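Local coordinates for protein SAM-dependent methyltransferase (Anabaena variabilis ATCC 29413, PDB 3GGD) that binds S-adenosyl-L-homocysteine in a Rossmann-like domain and probably transfers methyl groups from S-adenosylmethionine, at residues N24-V28 / S89-I93; V81-S87 / I103-D109; G165-F171 / A233-F238. All coordinates share one frame; numbering follows the deposited sequence.

Interaction 1 of 3, residues N24-V28 / S89-I93; sequences NKTLV and SALEI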
loop_
_atom_site.group_PDB
_atom_site.type_symbol
_atom_site.label_atom_id
_atom_site.label_comp_id
_atom_site.label_asym_id
_atom_site.label_seq_id
_atom_site.Cartn_x
_atom_site.Cartn_y
_atom_site.Cartn_z
ATOM N N ASN A 24 -11.022 -2.211 -12.159
ATOM C CA ASN A 24 -11.961 -1.957 -13.247
ATOM C C ASN A 24 -13.433 -2.162 -12.791
ATOM O O ASN A 24 -14.340 -1.408 -13.178
ATOM C CB ASN A 24 -11.679 -2.809 -14.460
ATOM C CG ASN A 24 -12.418 -2.291 -15.703
ATOM O OD1 ASN A 24 -13.348 -2.919 -16.167
ATOM N ND2 ASN A 24 -12.041 -1.118 -16.188
ATOM N N LYS A 25 -13.661 -3.182 -11.974
ATOM C CA LYS A 25 -14.989 -3.399 -11.417
ATOM C C LYS A 25 -15.388 -2.211 -10.552
ATOM O O LYS A 25 -16.533 -1.739 -10.612
ATOM C CB LYS A 25 -15.038 -4.681 -10.589
ATOM C CG LYS A 25 -16.347 -4.816 -9.854
ATOM C CD LYS A 25 -16.322 -5.774 -8.755
ATOM C CE LYS A 25 -15.512 -5.344 -7.578
ATOM N NZ LYS A 25 -15.253 -6.667 -6.889
ATOM N N THR A 26 -14.443 -1.727 -9.745
ATOM C CA THR A 26 -14.660 -0.545 -8.908
ATOM C C THR A 26 -14.978 0.706 -9.726
ATOM O O THR A 26 -15.951 1.417 -9.425
ATOM C CB THR A 26 -13.461 -0.360 -7.991
ATOM O OG1 THR A 26 -13.303 -1.567 -7.237
ATOM C CG2 THR A 26 -13.623 0.853 -7.080
ATOM N N LEU A 27 -14.183 0.952 -10.779
ATOM C CA LEU A 27 -14.385 2.065 -11.712
ATOM C C LEU A 27 -15.744 1.999 -12.396
ATOM O O LEU A 27 -16.505 2.974 -12.389
ATOM C CB LEU A 27 -13.293 2.059 -12.796
ATOM C CG LEU A 27 -13.395 3.026 -14.014
ATOM C CD1 LEU A 27 -13.429 4.497 -13.582
ATOM C CD2 LEU A 27 -12.238 2.775 -14.978
ATOM N N VAL A 28 -16.055 0.861 -13.001
ATOM C CA VAL A 28 -17.342 0.707 -13.679
ATOM C C VAL A 28 -18.556 0.874 -12.769
ATOM O O VAL A 28 -19.549 1.576 -13.102
ATOM C CB VAL A 28 -17.440 -0.641 -14.404
ATOM C CG1 VAL A 28 -18.889 -0.868 -14.969
ATOM C CG2 VAL A 28 -16.394 -0.716 -15.553
ATOM N N SER A 89 -6.935 1.021 -14.368
ATOM C CA SER A 89 -8.245 1.495 -13.890
ATOM C C SER A 89 -8.093 2.280 -12.587
ATOM O O SER A 89 -8.750 3.326 -12.406
ATOM C CB SER A 89 -9.258 0.331 -13.757
ATOM O OG SER A 89 -9.595 -0.216 -15.037
ATOM N N ALA A 90 -7.207 1.819 -11.699
ATOM C CA ALA A 90 -6.888 2.611 -10.489
ATOM C C ALA A 90 -6.419 4.029 -10.864
ATOM O O ALA A 90 -6.934 5.023 -10.346
ATOM C CB ALA A 90 -5.839 1.918 -9.611
ATOM N N LEU A 91 -5.488 4.115 -11.809
ATOM C CA LEU A 91 -4.954 5.391 -12.230
ATOM C C LEU A 91 -5.969 6.200 -12.989
ATOM O O LEU A 91 -5.904 7.405 -12.958
ATOM C CB LEU A 91 -3.670 5.201 -13.034
ATOM C CG LEU A 91 -2.526 4.505 -12.251
ATOM C CD1 LEU A 91 -1.242 4.432 -13.151
ATOM C CD2 LEU A 91 -2.245 5.187 -10.909
ATOM N N GLU A 92 -6.930 5.547 -13.651
ATOM C CA GLU A 92 -8.017 6.266 -14.288
ATOM C C GLU A 92 -8.925 6.953 -13.246
ATOM O O GLU A 92 -9.343 8.093 -13.431
ATOM C CB GLU A 92 -8.803 5.344 -15.216
ATOM C CG GLU A 92 -9.900 6.091 -15.950
ATOM C CD GLU A 92 -10.636 5.252 -16.982
ATOM O OE1 GLU A 92 -10.053 4.267 -17.492
ATOM O OE2 GLU A 92 -11.790 5.618 -17.277
ATOM N N ILE A 93 -9.221 6.279 -12.140
ATOM C CA ILE A 93 -9.933 6.926 -11.028
ATOM C C ILE A 93 -9.082 8.084 -10.430
ATOM O O ILE A 93 -9.569 9.206 -10.255
ATOM C CB ILE A 93 -10.330 5.947 -9.894
ATOM C CG1 ILE A 93 -11.204 4.776 -10.419
ATOM C CG2 ILE A 93 -11.088 6.716 -8.804
ATOM C CD1 ILE A 93 -11.342 3.546 -9.485
#
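Asn24 gives an amide N-H to Ser89: ND2 stands 2.8 Å from OG, in the amide plane and with a nearly straight bond of 163° at the hydrogen. The Asn24 CG is swung away from its own backbone N (chi1 -165°), which carries the amide alongside the helix to the hydroxyl, while CB rests 3.4 Å from the same OG. One turn further along, Leu27 points at helix 88-97 and has the largest share of the contact. Its two methyls divide the work: CD2 lies against the carboxylate of Glu92, 3.6 Å from CD, and CD1 meets Ile93 CG1 at 3.9 Å as the two side chains slide past each other in opposite directions. Leu27 crosses Glu92 at about a right angle, and the acid chain is extended. Thr26 adds a looser touch, its CG2 being 4.3 Å from Ile93 CD1. This is a helix-helix contact at the margin of a Rossmann-like methyltransferase, the N-terminal helix 15-29 lying beside helix 88-97 with local axes 9.0 Å apart and 35° from parallel. With an alanine at Asn24, Ser89 OG is likely to lose its amide donor and keep only the Glu20 bond of the two described here. Behind the first shell, that second partner of Ser89 OG, Glu20, sits one turn earlier on the same helix as Asn24, while Thr26 OG1 bonds to the backbone O of Tyr22. Trp23, a residue that binds S-adenosyl-L-homocysteine, packs against Ser89, Ala90 and Ile93 from helix 15-29.

Interaction 2 of 3, residues V81-S87 / I103-D109; sequences VIGLDVS and ISYRLLD. With SAH (S-adenosyl-L-homocysteine), chain E; EDO (1,2-ethanediol), chain S; SO4 (sulfate ion), chain H.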
loop_
_atom_site.group_PDB
_atom_site.type_symbol
_atom_site.label_atom_id
_atom_site.label_comp_id
_atom_site.label_asym_id
_atom_site.label_seq_id
_atom_site.Cartn_x
_atom_site.Cartn_y
_atom_site.Cartn_z
ATOM N N VAL A 81 5.225 14.917 -6.588
ATOM C CA VAL A 81 4.690 13.598 -6.255
ATOM C C VAL A 81 4.408 12.785 -7.526
ATOM O O VAL A 81 3.837 13.282 -8.496
ATOM C CB VAL A 81 3.413 13.719 -5.387
ATOM C CG1 VAL A 81 2.814 12.316 -5.065
ATOM C CG2 VAL A 81 3.699 14.560 -4.061
ATOM N N ILE A 82 4.807 11.515 -7.481
ATOM C CA ILE A 82 4.553 10.559 -8.532
ATOM C C ILE A 82 3.754 9.396 -7.910
ATOM O O ILE A 82 4.190 8.746 -6.976
ATOM C CB ILE A 82 5.867 10.034 -9.135
ATOM C CG1 ILE A 82 6.674 11.199 -9.738
ATOM C CG2 ILE A 82 5.587 8.964 -10.206
ATOM C CD1 ILE A 82 8.159 10.895 -9.976
ATOM N N GLY A 83 2.573 9.147 -8.450
ATOM C CA GLY A 83 1.725 8.042 -8.007
ATOM C C GLY A 83 1.902 6.867 -8.966
ATOM O O GLY A 83 1.660 6.983 -10.170
ATOM N N LEU A 84 2.382 5.751 -8.438
ATOM C CA LEU A 84 2.621 4.558 -9.245
ATOM C C LEU A 84 1.642 3.443 -8.836
ATOM O O LEU A 84 1.415 3.196 -7.641
ATOM C CB LEU A 84 4.045 4.066 -9.053
ATOM C CG LEU A 84 5.203 4.998 -9.467
ATOM C CD1 LEU A 84 6.546 4.292 -9.101
ATOM C CD2 LEU A 84 5.120 5.385 -10.922
ATOM N N ASP A 85 1.096 2.748 -9.830
ATOM C CA ASP A 85 0.246 1.607 -9.563
ATOM C C ASP A 85 0.285 0.672 -10.759
ATOM O O ASP A 85 0.477 1.110 -11.915
ATOM C CB ASP A 85 -1.189 2.045 -9.248
ATOM C CG ASP A 85 -1.948 1.002 -8.426
ATOM O OD1 ASP A 85 -2.458 0.008 -9.024
ATOM O OD2 ASP A 85 -2.029 1.171 -7.169
ATOM N N VAL A 86 0.086 -0.611 -10.489
ATOM C CA VAL A 86 0.004 -1.625 -11.538
ATOM C C VAL A 86 -1.270 -1.542 -12.368
ATOM O O VAL A 86 -1.275 -1.998 -13.514
ATOM C CB VAL A 86 0.100 -3.077 -10.934
ATOM C CG1 VAL A 86 -1.194 -3.506 -10.227
ATOM C CG2 VAL A 86 0.523 -4.109 -12.000
ATOM N N SER A 87 -2.330 -0.923 -11.817
ATOM C CA SER A 87 -3.636 -0.936 -12.442
ATOM C C SER A 87 -3.962 0.331 -13.193
ATOM O O SER A 87 -4.030 1.421 -12.590
ATOM C CB SER A 87 -4.741 -1.142 -11.371
ATOM O OG SER A 87 -6.055 -0.946 -11.921
ATOM N N ILE A 103 1.340 16.414 -9.385
ATOM C CA ILE A 103 1.232 14.965 -9.347
ATOM C C ILE A 103 1.321 14.381 -10.764
ATOM O O ILE A 103 0.656 14.868 -11.664
ATOM C CB ILE A 103 -0.125 14.461 -8.812
ATOM C CG1 ILE A 103 -0.333 14.838 -7.336
ATOM C CG2 ILE A 103 -0.203 12.918 -8.954
ATOM C CD1 ILE A 103 -1.795 14.556 -6.790
ATOM N N SER A 104 2.145 13.360 -10.937
ATOM C CA SER A 104 2.131 12.544 -12.141
ATOM C C SER A 104 1.710 11.137 -11.733
ATOM O O SER A 104 2.186 10.606 -10.736
ATOM C CB SER A 104 3.496 12.498 -12.801
ATOM O OG SER A 104 3.908 13.797 -13.175
ATOM N N TYR A 105 0.763 10.566 -12.457
ATOM C CA TYR A 105 0.365 9.173 -12.242
ATOM C C TYR A 105 0.993 8.353 -13.346
ATOM O O TYR A 105 0.892 8.717 -14.500
ATOM C CB TYR A 105 -1.138 8.988 -12.260
ATOM C CG TYR A 105 -1.803 9.559 -11.023
ATOM C CD1 TYR A 105 -1.612 8.963 -9.787
ATOM C CD2 TYR A 105 -2.613 10.671 -11.103
ATOM C CE1 TYR A 105 -2.205 9.476 -8.643
ATOM C CE2 TYR A 105 -3.238 11.191 -9.962
ATOM C CZ TYR A 105 -3.020 10.595 -8.748
ATOM O OH TYR A 105 -3.609 11.095 -7.645
ATOM N N ARG A 106 1.594 7.228 -13.003
ATOM C CA ARG A 106 2.272 6.421 -13.996
ATOM C C ARG A 106 2.129 4.929 -13.680
ATOM O O ARG A 106 2.184 4.519 -12.511
ATOM C CB ARG A 106 3.731 6.848 -14.032
ATOM C CG ARG A 106 4.601 6.000 -14.879
ATOM C CD ARG A 106 5.834 6.813 -15.252
ATOM N NE ARG A 106 6.820 6.020 -15.986
ATOM C CZ ARG A 106 7.959 6.509 -16.449
ATOM N NH1 ARG A 106 8.245 7.790 -16.258
ATOM N NH2 ARG A 106 8.817 5.707 -17.077
ATOM N N LEU A 107 1.928 4.135 -14.727
ATOM C CA LEU A 107 1.797 2.696 -14.591
ATOM C C LEU A 107 3.141 2.126 -14.189
ATOM O O LEU A 107 4.173 2.541 -14.696
ATOM C CB LEU A 107 1.369 2.046 -15.910
ATOM C CG LEU A 107 -0.082 2.202 -16.378
ATOM C CD1 LEU A 107 -0.197 1.720 -17.806
ATOM C CD2 LEU A 107 -1.055 1.454 -15.466
ATOM N N LEU A 108 3.127 1.222 -13.222
ATOM C CA LEU A 108 4.333 0.463 -12.875
ATOM C C LEU A 108 3.943 -0.798 -12.128
ATOM O O LEU A 108 3.083 -0.774 -11.233
ATOM C CB LEU A 108 5.356 1.283 -12.042
ATOM C CG LEU A 108 6.636 0.538 -11.558
ATOM C CD1 LEU A 108 7.920 1.429 -11.661
ATOM C CD2 LEU A 108 6.468 0.038 -10.157
ATOM N N ASP A 109 4.608 -1.879 -12.485
ATOM C CA ASP A 109 4.435 -3.150 -11.834
ATOM C C ASP A 109 5.647 -3.452 -10.973
ATOM O O ASP A 109 6.726 -3.744 -11.501
ATOM C CB ASP A 109 4.226 -4.260 -12.908
ATOM C CG ASP A 109 3.830 -5.613 -12.298
ATOM O OD1 ASP A 109 4.112 -5.847 -11.092
ATOM O OD2 ASP A 109 3.208 -6.426 -13.022
HETATM N N SAH E . -1.915 2.839 -1.180
HETATM C CA SAH E . -3.336 2.901 -1.614
HETATM C CB SAH E . -3.880 1.558 -2.146
HETATM C CG SAH E . -3.805 0.307 -1.252
HETATM S SD SAH E . -4.574 -1.142 -1.998
HETATM C C SAH E . -4.241 3.404 -0.499
HETATM O O SAH E . -5.366 3.896 -0.774
HETATM O OXT SAH E . -3.894 3.309 0.678
HETATM C "C5'" SAH E . -3.163 -1.937 -2.714
HETATM C "C4'" SAH E . -2.722 -1.284 -4.058
HETATM O "O4'" SAH E . -1.549 -1.962 -4.567
HETATM C "C3'" SAH E . -3.734 -1.339 -5.217
HETATM O "O3'" SAH E . -3.980 -0.065 -5.786
HETATM C "C2'" SAH E . -3.070 -2.231 -6.259
HETATM O "O2'" SAH E . -3.484 -2.024 -7.626
HETATM C "C1'" SAH E . -1.597 -1.993 -5.986
HETATM N N9 SAH E . -0.717 -3.040 -6.518
HETATM C C8 SAH E . -0.959 -4.377 -6.433
HETATM N N7 SAH E . 0.053 -5.062 -6.990
HETATM C C5 SAH E . 0.950 -4.137 -7.447
HETATM C C6 SAH E . 2.205 -4.208 -8.187
HETATM N N6 SAH E . 2.635 -5.450 -8.511
HETATM N N1 SAH E . 2.848 -3.084 -8.534
HETATM C C2 SAH E . 2.328 -1.859 -8.200
HETATM N N3 SAH E . 1.174 -1.748 -7.542
HETATM C C4 SAH E . 0.445 -2.818 -7.172
HETATM C C1 EDO S . 8.501 2.223 -16.220
HETATM O O1 EDO S . 8.796 2.232 -17.609
HETATM C C2 EDO S . 7.015 1.861 -16.104
HETATM O O2 EDO S . 6.266 3.055 -15.833
HETATM S S SO4 H . 7.466 10.506 -14.408
HETATM O O1 SO4 H . 7.919 11.787 -13.848
HETATM O O2 SO4 H . 6.108 10.146 -14.005
HETATM O O3 SO4 H . 8.407 9.484 -13.978
HETATM O O4 SO4 H . 7.465 10.581 -15.870
HETATM O O HOH W 1 5.204 14.945 -10.508
#
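Leu84 and Arg106 lie side by side on one face of two parallel strands, pointing the same way, with Leu84 CD2 3.7 Å from Arg106 CB. The arginine runs on extended to a guanidinium that forms a salt bridge with Glu122; Arg106 NE donates to O2 of an ethanediol at 3.0 Å and NH1 makes weak bonds to a sulfate, both probably from the crystallisation liquor. Leu84 CD1 also reaches Leu108 CD1. On the other face Tyr105 sets its ring edge near Gly83 O and takes Ile103 CG2 over one ring face toward the rim, 3.6 Å above the plane. A side chain on Gly83 would run into Tyr105 CD1. Backbone bonds hold the ladder, from Ser104 N to Val81 O through to Leu108 N to Asp85 O, that of Asp85 N to Arg106 O being weak.

At the carboxyl ends Asp85 grips both ribose hydroxyls of S-adenosyl-L-homocysteine, OD1 taking O2' and OD2 taking O3', each at 2.7 Å, the acidic hallmark of class I methyltransferases at the end of the second strand. OD1 also closes an Asx turn with Ser87 N. Val86 lays CG1 against the adenine and turns CG2 to Asp109, whose OD1 accepts from N6 and from Leu111 N. Strand 81-85, helix 88-97 and strand 103-107 form a beta-alpha-beta crossover; helices 69-77 and 88-97 pack on the Tyr105 face, helix 113-123 on the Leu84 face.

Interaction 3 of 3, residues G165-F171 / A233-F238; sequences GTGCIDF and ATPPAF. With SO4 (sulfate ion), chain G.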
loop_
_atom_site.group_PDB
_atom_site.type_symbol
_atom_site.label_atom_id
_atom_site.label_comp_id
_atom_site.label_asym_id
_atom_site.label_seq_id
_atom_site.Cartn_x
_atom_site.Cartn_y
_atom_site.Cartn_z
ATOM N N GLY A 165 -0.305 -6.112 9.949
ATOM C CA GLY A 165 0.709 -6.809 10.706
ATOM C C GLY A 165 0.240 -8.113 11.332
ATOM O O GLY A 165 -0.839 -8.642 11.010
ATOM N N THR A 166 1.088 -8.651 12.194
ATOM C CA THR A 166 0.783 -9.879 12.925
ATOM C C THR A 166 -0.577 -9.699 13.579
ATOM O O THR A 166 -0.880 -8.636 14.163
ATOM C CB THR A 166 1.850 -10.154 14.005
ATOM O OG1 THR A 166 3.117 -10.201 13.356
ATOM C CG2 THR A 166 1.590 -11.482 14.755
ATOM N N GLY A 167 -1.402 -10.722 13.454
ATOM C CA GLY A 167 -2.748 -10.649 14.000
ATOM C C GLY A 167 -3.774 -10.341 12.939
ATOM O O GLY A 167 -4.954 -10.492 13.162
ATOM N N CYS A 168 -3.324 -9.952 11.758
ATOM C CA CYS A 168 -4.257 -9.611 10.681
ATOM C C CYS A 168 -5.308 -10.695 10.417
ATOM O O CYS A 168 -6.501 -10.405 10.338
ATOM C CB CYS A 168 -3.486 -9.340 9.380
ATOM S SG CYS A 168 -4.595 -9.104 7.894
ATOM N N ILE A 169 -4.849 -11.929 10.224
ATOM C CA ILE A 169 -5.745 -13.035 9.849
ATOM C C ILE A 169 -6.676 -13.389 11.019
ATOM O O ILE A 169 -7.861 -13.609 10.807
ATOM C CB ILE A 169 -4.942 -14.268 9.290
ATOM C CG1 ILE A 169 -4.131 -13.861 8.030
ATOM C CG2 ILE A 169 -5.849 -15.502 9.044
ATOM C CD1 ILE A 169 -4.900 -13.211 6.884
ATOM N N ASP A 170 -6.149 -13.426 12.241
ATOM C CA ASP A 170 -6.991 -13.622 13.401
ATOM C C ASP A 170 -8.069 -12.529 13.534
ATOM O O ASP A 170 -9.197 -12.792 13.897
ATOM C CB ASP A 170 -6.156 -13.586 14.663
ATOM C CG ASP A 170 -5.315 -14.852 14.870
ATOM O OD1 ASP A 170 -5.538 -15.894 14.196
ATOM O OD2 ASP A 170 -4.423 -14.783 15.746
ATOM N N PHE A 171 -7.683 -11.295 13.280
ATOM C CA PHE A 171 -8.598 -10.181 13.356
ATOM C C PHE A 171 -9.800 -10.410 12.431
ATOM O O PHE A 171 -10.955 -10.316 12.851
ATOM C CB PHE A 171 -7.874 -8.885 12.959
ATOM C CG PHE A 171 -8.790 -7.700 12.863
ATOM C CD1 PHE A 171 -9.083 -6.944 13.984
ATOM C CD2 PHE A 171 -9.377 -7.369 11.656
ATOM C CE1 PHE A 171 -9.946 -5.854 13.896
ATOM C CE2 PHE A 171 -10.245 -6.303 11.565
ATOM C CZ PHE A 171 -10.532 -5.547 12.707
ATOM N N ALA A 233 -13.905 -0.876 11.411
ATOM C CA ALA A 233 -12.993 -2.017 11.584
ATOM C C ALA A 233 -11.562 -1.537 11.362
ATOM O O ALA A 233 -11.231 -0.938 10.308
ATOM C CB ALA A 233 -13.338 -3.157 10.639
ATOM N N THR A 234 -10.717 -1.780 12.367
ATOM C CA THR A 234 -9.335 -1.333 12.338
ATOM C C THR A 234 -8.362 -2.505 12.638
ATOM O O THR A 234 -8.000 -2.747 13.792
ATOM C CB THR A 234 -9.081 -0.210 13.371
ATOM O OG1 THR A 234 -9.347 -0.710 14.680
ATOM C CG2 THR A 234 -9.928 1.049 13.116
ATOM N N PRO A 235 -7.942 -3.224 11.605
ATOM C CA PRO A 235 -6.969 -4.299 11.817
ATOM C C PRO A 235 -5.597 -3.807 12.311
ATOM O O PRO A 235 -5.247 -2.630 12.143
ATOM C CB PRO A 235 -6.822 -4.925 10.425
ATOM C CG PRO A 235 -7.271 -3.847 9.461
ATOM C CD PRO A 235 -8.331 -3.081 10.191
ATOM N N PRO A 236 -4.812 -4.713 12.917
ATOM C CA PRO A 236 -3.497 -4.322 13.433
ATOM C C PRO A 236 -2.539 -3.991 12.310
ATOM O O PRO A 236 -2.539 -4.660 11.263
ATOM C CB PRO A 236 -3.041 -5.547 14.220
ATOM C CG PRO A 236 -3.809 -6.707 13.646
ATOM C CD PRO A 236 -5.122 -6.135 13.180
ATOM N N ALA A 237 -1.732 -2.954 12.544
ATOM C CA ALA A 237 -0.784 -2.413 11.570
ATOM C C ALA A 237 0.652 -2.605 12.041
ATOM O O ALA A 237 0.928 -2.840 13.219
ATOM C CB ALA A 237 -1.066 -0.926 11.309
ATOM N N PHE A 238 1.556 -2.551 11.083
ATOM C CA PHE A 238 2.980 -2.513 11.310
ATOM C C PHE A 238 3.461 -1.395 10.408
ATOM O O PHE A 238 3.081 -1.356 9.230
ATOM C CB PHE A 238 3.697 -3.808 10.867
ATOM C CG PHE A 238 5.182 -3.644 10.741
ATOM C CD1 PHE A 238 5.980 -3.652 11.850
ATOM C CD2 PHE A 238 5.769 -3.401 9.520
ATOM C CE1 PHE A 238 7.326 -3.455 11.764
ATOM C CE2 PHE A 238 7.147 -3.215 9.430
ATOM C CZ PHE A 238 7.903 -3.226 10.579
HETATM S S SO4 G . -2.177 -13.797 12.011
HETATM O O1 SO4 G . -3.440 -13.290 12.555
HETATM O O2 SO4 G . -2.079 -15.254 12.199
HETATM O O3 SO4 G . -1.016 -13.055 12.565
HETATM O O4 SO4 G . -2.181 -13.592 10.559
#
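With CG anti to the backbone N (chi1 174°) and the ring turned across that bond (chi2 86°), Phe171 reaches from the first turn of its helix to the two prolines that precede strand 237-244. Pro235 CA sits over the centre of the ring, 3.7 Å from the centroid and only 4° off the normal, a clean CH-pi contact. Pro235 CB comes down beside it, 3.7 Å from Phe171 CD2. Ala233 CB lies at the ring edge, near its plane, by CZ. Pro236 packs with CD on Phe171 CB, while its CG lies 3.5 Å from Thr166 O and close to Gly167 C.

The arrangement places the start of helix 168-179 against the entry to strand 237-244, the strand that runs antiparallel to its neighbours in the sheet. A type II turn from Gly165 to Cys168 leads into the helix, with Gly167 at the N-cap position. Gly167 has a positive phi; a CB there would press on Pro236 CG and on the preceding carbonyl. Gly165 N donates to Pro236 O at 3.0 Å, nearly straight at the hydrogen, though it approaches from above the carbonyl plane. Gly165 too leaves no room for a side chain, as Ala237 and Phe238 press close.

A sulfate, probably from the crystallisation liquor, rests at the opening of the helix and accepts from the backbone N of Ile169 and of Asp170. Asp170 N is 2.7 Å from the sulfate O1. The N-terminal end of the helix dipole would probably favour such an anion. Behind the prolines, Pro235 also touches Leu164 of strand 158-164, and Phe238 runs on to Ala201 and Ile204 of helix 201-207.

From the N terminus, helix 15-29 is first to meet a distant partner: interaction 1 brings it back against helix 88-97, closing a loop of 60 residues. Interaction 2 begins within that loop, at strand 81-85, and ends beyond it at strand 103-107, so the two cross. They also touch, Leu91 CD1 lying 3.4 Å from Arg106 C where the crossover helix packs on its strands. Interaction 3 opens only after both have closed, tying the start of helix 168-179 to the entry of strand 237-244 across a 61-residue excursion. Its centre is about 27 Å from the centre of each of the other two, yet interactions 2 and 3 reach the same sheet, on opposite sides of the chain's centre.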